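Local coordinates for fatty acid amide hydrolase (Candida albicans, PDB 6KVR), which probably hydrolyses monocarboxylic acid amides to the carboxylate and ammonium, as an enzyme of the amidase signature family, at residues A[21-25]-A[26-30]; A[309-312]-A[313-317]. One frame throughout, in Å; residues are numbered along the deposited sequence.

Contact 1: A[21-25]-A[26-30]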
ATOM      1  N   GLU A  21      -9.388 -25.924 -33.683  1.00 35.98           N
ATOM      2  CA  GLU A  21     -10.678 -26.575 -33.889  1.00 41.17           C
ATOM      3  C   GLU A  21     -11.684 -26.137 -32.829  1.00 38.41           C
ATOM      4  O   GLU A  21     -12.807 -25.726 -33.154  1.00 36.90           O
ATOM      5  CB  GLU A  21     -10.511 -28.095 -33.894  1.00 47.17           C
ATOM      6  CG  GLU A  21     -11.824 -28.856 -34.015  1.00 51.92           C
ATOM      7  CD  GLU A  21     -11.649 -30.357 -33.839  1.00 69.61           C
ATOM      8  OE1 GLU A  21     -10.485 -30.824 -33.872  1.00 70.50           O
ATOM      9  OE2 GLU A  21     -12.670 -31.069 -33.673  1.00 71.72           O
ATOM     10  N   ILE A  22     -11.285 -26.185 -31.553  1.00 39.32           N
ATOM     11  CA  ILE A  22     -12.192 -25.803 -30.470  1.00 37.59           C
ATOM     12  C   ILE A  22     -12.561 -24.327 -30.568  1.00 35.79           C
ATOM     13  O   ILE A  22     -13.731 -23.955 -30.401  1.00 32.29           O
ATOM     14  CB  ILE A  22     -11.574 -26.143 -29.103  1.00 37.04           C
ATOM     15  CG1 ILE A  22     -11.400 -27.657 -28.963  1.00 31.51           C
ATOM     16  CG2 ILE A  22     -12.448 -25.595 -27.974  1.00 33.88           C
ATOM     17  CD1 ILE A  22     -10.728 -28.089 -27.661  1.00 37.27           C
ATOM     18  N   TYR A  23     -11.579 -23.462 -30.852  1.00 34.65           N
ATOM     19  CA  TYR A  23     -11.884 -22.041 -31.001  1.00 32.66           C
ATOM     20  C   TYR A  23     -12.880 -21.811 -32.132  1.00 32.28           C
ATOM     21  O   TYR A  23     -13.876 -21.096 -31.959  1.00 31.04           O
ATOM     22  CB  TYR A  23     -10.599 -21.235 -31.236  1.00 31.57           C
ATOM     23  CG  TYR A  23     -10.828 -19.758 -31.543  1.00 30.18           C
ATOM     24  CD1 TYR A  23     -11.088 -18.845 -30.523  1.00 27.53           C
ATOM     25  CD2 TYR A  23     -10.790 -19.277 -32.859  1.00 32.47           C
ATOM     26  CE1 TYR A  23     -11.294 -17.482 -30.801  1.00 29.08           C
ATOM     27  CE2 TYR A  23     -10.994 -17.920 -33.143  1.00 31.11           C
ATOM     28  CZ  TYR A  23     -11.250 -17.032 -32.104  1.00 31.90           C
ATOM     29  OH  TYR A  23     -11.463 -15.684 -32.368  1.00 35.84           O
ATOM     30  N   THR A  24     -12.644 -22.419 -33.299  1.00 32.98           N
ATOM     31  CA  THR A  24     -13.526 -22.144 -34.436  1.00 35.45           C
ATOM     32  C   THR A  24     -14.956 -22.616 -34.172  1.00 36.03           C
ATOM     33  O   THR A  24     -15.914 -21.927 -34.535  1.00 38.22           O
ATOM     34  CB  THR A  24     -12.984 -22.775 -35.721  1.00 34.74           C
ATOM     35  OG1 THR A  24     -11.614 -22.407 -35.903  1.00 36.80           O
ATOM     36  CG2 THR A  24     -13.769 -22.271 -36.922  1.00 38.16           C
ATOM     37  N   LYS A  25     -15.128 -23.765 -33.513  1.00 35.80           N
ATOM     38  CA  LYS A  25     -16.483 -24.273 -33.282  1.00 40.84           C
ATOM     39  C   LYS A  25     -17.201 -23.553 -32.138  1.00 36.82           C
ATOM     40  O   LYS A  25     -18.345 -23.115 -32.303  1.00 38.13           O
ATOM     41  CB  LYS A  25     -16.460 -25.779 -33.009  1.00 38.46           C
ATOM     42  CG  LYS A  25     -17.635 -26.498 -33.656  1.00 51.70           C
ATOM     43  CD  LYS A  25     -17.595 -28.015 -33.490  1.00 56.97           C
ATOM     44  CE  LYS A  25     -17.896 -28.710 -34.828  1.00 64.63           C
ATOM     45  NZ  LYS A  25     -19.203 -28.309 -35.451  1.00 60.52           N
ATOM     46  N   GLU A  26     -16.562 -23.447 -30.967  1.00 32.56           N
ATOM     47  CA  GLU A  26     -17.252 -22.984 -29.765  1.00 31.67           C
ATOM     48  C   GLU A  26     -17.198 -21.478 -29.552  1.00 31.65           C
ATOM     49  O   GLU A  26     -18.084 -20.941 -28.878  1.00 34.69           O
ATOM     50  CB  GLU A  26     -16.686 -23.648 -28.498  1.00 37.01           C
ATOM     51  CG  GLU A  26     -16.270 -25.085 -28.662  1.00 39.26           C
ATOM     52  CD  GLU A  26     -17.471 -26.013 -28.735  1.00 58.18           C
ATOM     53  OE1 GLU A  26     -18.612 -25.531 -28.518  1.00 57.07           O
ATOM     54  OE2 GLU A  26     -17.281 -27.220 -29.024  1.00 66.62           O
ATOM     55  N   TRP A  27     -16.193 -20.778 -30.081  1.00 31.11           N
ATOM     56  CA  TRP A  27     -16.027 -19.371 -29.713  1.00 30.71           C
ATOM     57  C   TRP A  27     -16.091 -18.397 -30.881  1.00 30.39           C
ATOM     58  O   TRP A  27     -16.676 -17.316 -30.738  1.00 31.61           O
ATOM     59  CB  TRP A  27     -14.714 -19.204 -28.953  1.00 28.24           C
ATOM     60  CG  TRP A  27     -14.738 -19.993 -27.676  1.00 28.55           C
ATOM     61  CD1 TRP A  27     -14.225 -21.239 -27.477  1.00 26.67           C
ATOM     62  CD2 TRP A  27     -15.333 -19.600 -26.432  1.00 26.78           C
ATOM     63  NE1 TRP A  27     -14.447 -21.642 -26.182  1.00 28.99           N
ATOM     64  CE2 TRP A  27     -15.131 -20.659 -25.521  1.00 23.37           C
ATOM     65  CE3 TRP A  27     -16.011 -18.454 -25.999  1.00 27.68           C
ATOM     66  CZ2 TRP A  27     -15.577 -20.612 -24.204  1.00 26.61           C
ATOM     67  CZ3 TRP A  27     -16.460 -18.408 -24.684  1.00 30.95           C
ATOM     68  CH2 TRP A  27     -16.233 -19.480 -23.799  1.00 26.26           C
ATOM     69  N   LEU A  28     -15.535 -18.752 -32.038  1.00 32.16           N
ATOM     70  CA  LEU A  28     -15.546 -17.849 -33.187  1.00 30.19           C
ATOM     71  C   LEU A  28     -16.922 -17.305 -33.560  1.00 31.63           C
ATOM     72  O   LEU A  28     -16.997 -16.116 -33.918  1.00 35.06           O
ATOM     73  CB  LEU A  28     -14.912 -18.548 -34.393  1.00 30.39           C
ATOM     74  CG  LEU A  28     -14.817 -17.729 -35.686  1.00 42.99           C
ATOM     75  CD1 LEU A  28     -14.180 -16.348 -35.452  1.00 37.83           C
ATOM     76  CD2 LEU A  28     -14.034 -18.514 -36.729  1.00 40.53           C
ATOM     77  N   PRO A  29     -18.024 -18.075 -33.521  1.00 33.09           N
ATOM     78  CA  PRO A  29     -19.338 -17.451 -33.785  1.00 32.97           C
ATOM     79  C   PRO A  29     -19.682 -16.309 -32.833  1.00 32.03           C
ATOM     80  O   PRO A  29     -20.222 -15.289 -33.280  1.00 31.96           O
ATOM     81  CB  PRO A  29     -20.319 -18.625 -33.655  1.00 29.69           C
ATOM     82  CG  PRO A  29     -19.489 -19.841 -33.975  1.00 30.07           C
ATOM     83  CD  PRO A  29     -18.132 -19.546 -33.402  1.00 35.36           C
ATOM     84  N   LYS A  30     -19.376 -16.436 -31.538  1.00 29.52           N
ATOM     85  CA  LYS A  30     -19.669 -15.341 -30.614  1.00 29.72           C
ATOM     86  C   LYS A  30     -18.849 -14.100 -30.937  1.00 29.62           C
ATOM     87  O   LYS A  30     -19.326 -12.975 -30.744  1.00 30.37           O
ATOM     88  CB  LYS A  30     -19.404 -15.780 -29.175  1.00 30.44           C
ATOM     89  CG  LYS A  30     -19.847 -17.199 -28.875  1.00 31.34           C
ATOM     90  CD  LYS A  30     -19.869 -17.435 -27.384  1.00 35.82           C
ATOM     91  CE  LYS A  30     -20.257 -18.854 -27.068  1.00 39.34           C
ATOM     92  NZ  LYS A  30     -21.622 -18.836 -26.500  1.00 48.25           N
TER
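The Tyr23 ring touches the CB atoms of both Trp27 and Leu28 on the first turns of helix 20-40. Its CG stands anti to the backbone N (chi1 174°), which carries the ring along the helix toward the following turn. Tyr23 CD1 comes within 4.0 Å of Trp27 CB, the two side chains crossing at about a right angle, while Tyr23 CE2, across the ring from CD1, comes within 4.2 Å of Leu28 CB, the two side chains crossing obliquely. The indole of Trp27 itself turns away from the phenol and meets Tyr23 CA at its edge, near the ring plane. Leu28 and Thr24 run side by side, pointing the same way, and touch through Thr24 CG2 and Leu28 CD2 at 3.8 Å. The hydroxyl of Thr24 is turned back along the helix and bonds to the carbonyl of Ser20. On the flank, the methyl CG2 of Ile22 meets Glu26 CG at 3.9 Å, and Glu26 CG also lies 3.3 Å from Ile22 O.

The backbone widens here. Tyr23 O accepts from Trp27 N at 3.0 Å and from Leu28 N at 2.9 Å, the two donors reaching it from opposite faces of its carbonyl plane, in a pi-type turn. Pro29 follows, with no N-H to give, and its CD sits 3.4 Å from Thr24 O. Trp27 also packs on Val173 and Ser411, and Tyr23 on Glu413, joining the helix to loops. The chemistry is thus that of a bent surface helix: thin apolar contacts, two made by the Tyr23 ring, accompany a carbonyl taking two N-H groups, and the helix kinks just after, where the N atoms of Pro29 and Lys30 make no bond to the turn before.

Contact 2: A[309-312]-A[313-317]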
ATOM      1  N   TRP A 309      -9.739  15.933 -13.480  1.00 29.89           N
ATOM      2  CA  TRP A 309     -10.208  14.568 -13.278  1.00 28.44           C
ATOM      3  C   TRP A 309      -9.728  14.019 -11.935  1.00 25.72           C
ATOM      4  O   TRP A 309     -10.523  13.513 -11.143  1.00 25.96           O
ATOM      5  CB  TRP A 309      -9.729  13.707 -14.450  1.00 24.77           C
ATOM      6  CG  TRP A 309     -10.360  12.374 -14.578  1.00 24.72           C
ATOM      7  CD1 TRP A 309     -11.416  12.044 -15.361  1.00 26.76           C
ATOM      8  CD2 TRP A 309      -9.957  11.169 -13.919  1.00 26.30           C
ATOM      9  NE1 TRP A 309     -11.714  10.711 -15.228  1.00 28.22           N
ATOM     10  CE2 TRP A 309     -10.832  10.147 -14.348  1.00 25.83           C
ATOM     11  CE3 TRP A 309      -8.958  10.860 -12.991  1.00 23.32           C
ATOM     12  CZ2 TRP A 309     -10.734   8.833 -13.894  1.00 21.80           C
ATOM     13  CZ3 TRP A 309      -8.854   9.548 -12.542  1.00 27.60           C
ATOM     14  CH2 TRP A 309      -9.736   8.549 -13.002  1.00 27.31           C
HETATM   15  N   MSE A 310      -8.440  14.148 -11.643  1.00 26.78           N
HETATM   16  CA  MSE A 310      -7.911  13.715 -10.362  1.00 26.64           C
HETATM   17  C   MSE A 310      -8.634  14.396  -9.202  1.00 30.11           C
HETATM   18  O   MSE A 310      -9.106  13.726  -8.274  1.00 31.48           O
HETATM   19  CB  MSE A 310      -6.405  13.996 -10.285  1.00 30.85           C
HETATM   20  CG  MSE A 310      -5.591  13.292 -11.369  1.00 29.00           C
HETATM   21 SE   MSE A 310      -5.612  11.331 -11.143  1.00 40.55          SE
HETATM   22  CE  MSE A 310      -4.310  11.207  -9.641  1.00 29.18           C
ATOM     23  N   LYS A 311      -8.721  15.729  -9.264  1.00 32.36           N
ATOM     24  CA  LYS A 311      -9.323  16.493  -8.175  1.00 28.49           C
ATOM     25  C   LYS A 311     -10.764  16.073  -7.942  1.00 28.30           C
ATOM     26  O   LYS A 311     -11.172  15.843  -6.797  1.00 28.53           O
ATOM     27  CB  LYS A 311      -9.253  17.994  -8.463  1.00 32.81           C
ATOM     28  CG  LYS A 311      -9.814  18.881  -7.338  1.00 32.66           C
ATOM     29  CD  LYS A 311      -9.748  20.343  -7.755  1.00 45.93           C
ATOM     30  CE  LYS A 311     -10.794  20.649  -8.822  1.00 52.42           C
ATOM     31  NZ  LYS A 311     -10.249  21.461  -9.970  1.00 59.38           N
ATOM     32  N   ALA A 312     -11.552  15.960  -9.020  1.00 27.66           N
ATOM     33  CA  ALA A 312     -12.951  15.565  -8.873  1.00 26.57           C
ATOM     34  C   ALA A 312     -13.070  14.126  -8.374  1.00 30.20           C
ATOM     35  O   ALA A 312     -13.839  13.838  -7.445  1.00 25.16           O
ATOM     36  CB  ALA A 312     -13.689  15.736 -10.201  1.00 27.72           C
ATOM     37  N   TYR A 313     -12.318  13.207  -8.991  1.00 26.95           N
ATOM     38  CA  TYR A 313     -12.406  11.795  -8.634  1.00 23.86           C
ATOM     39  C   TYR A 313     -12.143  11.595  -7.149  1.00 24.96           C
ATOM     40  O   TYR A 313     -12.935  10.961  -6.452  1.00 23.91           O
ATOM     41  CB  TYR A 313     -11.411  10.978  -9.468  1.00 22.13           C
ATOM     42  CG  TYR A 313     -11.475   9.467  -9.256  1.00 27.09           C
ATOM     43  CD1 TYR A 313     -10.856   8.862  -8.157  1.00 24.56           C
ATOM     44  CD2 TYR A 313     -12.151   8.647 -10.157  1.00 25.14           C
ATOM     45  CE1 TYR A 313     -10.903   7.496  -7.971  1.00 22.85           C
ATOM     46  CE2 TYR A 313     -12.211   7.284  -9.974  1.00 25.59           C
ATOM     47  CZ  TYR A 313     -11.583   6.710  -8.877  1.00 25.50           C
ATOM     48  OH  TYR A 313     -11.635   5.345  -8.701  1.00 25.95           O
ATOM     49  N   ILE A 314     -11.041  12.152  -6.647  1.00 23.77           N
ATOM     50  CA  ILE A 314     -10.612  11.874  -5.284  1.00 25.03           C
ATOM     51  C   ILE A 314     -11.434  12.674  -4.276  1.00 30.94           C
ATOM     52  O   ILE A 314     -12.025  12.103  -3.351  1.00 31.20           O
ATOM     53  CB  ILE A 314      -9.107  12.160  -5.146  1.00 26.69           C
ATOM     54  CG1 ILE A 314      -8.294  11.125  -5.928  1.00 24.49           C
ATOM     55  CG2 ILE A 314      -8.698  12.252  -3.663  1.00 21.98           C
ATOM     56  CD1 ILE A 314      -6.856  11.549  -6.197  1.00 26.87           C
ATOM     57  N   ASN A 315     -11.489  14.003  -4.437  1.00 26.78           N
ATOM     58  CA  ASN A 315     -12.081  14.843  -3.400  1.00 29.76           C
ATOM     59  C   ASN A 315     -13.603  14.769  -3.398  1.00 28.86           C
ATOM     60  O   ASN A 315     -14.221  14.921  -2.342  1.00 36.29           O
ATOM     61  CB  ASN A 315     -11.599  16.294  -3.550  1.00 27.14           C
ATOM     62  CG  ASN A 315     -10.141  16.470  -3.154  1.00 30.15           C
ATOM     63  OD1 ASN A 315      -9.528  15.576  -2.553  1.00 31.96           O
ATOM     64  ND2 ASN A 315      -9.576  17.631  -3.479  1.00 29.47           N
ATOM     65  N   GLU A 316     -14.222  14.499  -4.541  1.00 28.90           N
ATOM     66  CA  GLU A 316     -15.671  14.360  -4.619  1.00 31.18           C
ATOM     67  C   GLU A 316     -16.155  12.927  -4.802  1.00 35.15           C
ATOM     68  O   GLU A 316     -17.229  12.584  -4.306  1.00 35.00           O
ATOM     69  CB  GLU A 316     -16.216  15.211  -5.769  1.00 33.62           C
ATOM     70  CG  GLU A 316     -15.806  16.669  -5.666  1.00 41.79           C
ATOM     71  CD  GLU A 316     -16.942  17.621  -6.002  1.00 56.03           C
ATOM     72  OE1 GLU A 316     -18.055  17.436  -5.446  1.00 63.44           O
ATOM     73  OE2 GLU A 316     -16.721  18.548  -6.816  1.00 59.86           O
ATOM     74  N   GLY A 317     -15.415  12.085  -5.524  1.00 33.78           N
ATOM     75  CA  GLY A 317     -15.829  10.701  -5.668  1.00 33.19           C
ATOM     76  C   GLY A 317     -15.558   9.852  -4.438  1.00 27.81           C
ATOM     77  O   GLY A 317     -16.254   8.858  -4.217  1.00 26.97           O
TER
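Tyr313 rides one turn after Trp309 on helix 303-317, the two side chains running side by side in the same direction. From the backbone outward, Tyr313 CB lies 3.2 Å from Trp309 O, the carbonyl that also accepts Tyr313 N at 2.8 Å. With CG anti to the backbone N (chi1 -176°), CB and CG stand over one face of the indole, CB toward its rim, and the phenol runs on beside it. Tyr313 CD2 meets Trp309 CH2 at 3.7 Å, and Tyr313 CE2 lies 4.1 Å from the same carbon. The planes are near parallel, at 19°, yet slid so far apart that the rings barely overlap, their centroids 5.0 Å apart. At the tip, Tyr313 OH bonds to Thr186 OG1 and Ser278 N. Toward the C-terminal end, Ala312 O is shared by Glu316 N and Gly317 N, both at 3.0 Å, in a wider pi-type turn. Asn315 OD1 accepts from Trp331 N, tying this turn to a loop. Trp309 packs on Ile248 and Val250 of strand 248-253, Pro298 of strand 295-300 and Leu190 of helix 185-192, and Tyr313 on Ile189 of that same helix, joining helix 303-317 to the central sheet and a neighbouring helix.

Both contacts lie within single helices, and in each a pi-type turn lets one carbonyl accept two backbone N-H groups. Contact 1, in helix 20-40, is at the surface, its centre about 31 Å from the centre of the chain; most of its residues are exposed, and Ile22, Tyr23 and Trp27 reach loops. It relies on sparse aliphatic and ring-to-CB touches. Contact 2, in helix 303-317, is partly buried, its centre about 20 Å from that of the chain, with a slid, near-parallel aromatic pair and a phenol hydroxyl bonded to other parts of the chain. The side chain of Trp309 is about 10 Å from that of Lys158, a predicted active-site residue. The contacts' nearest atoms are about 29 Å apart.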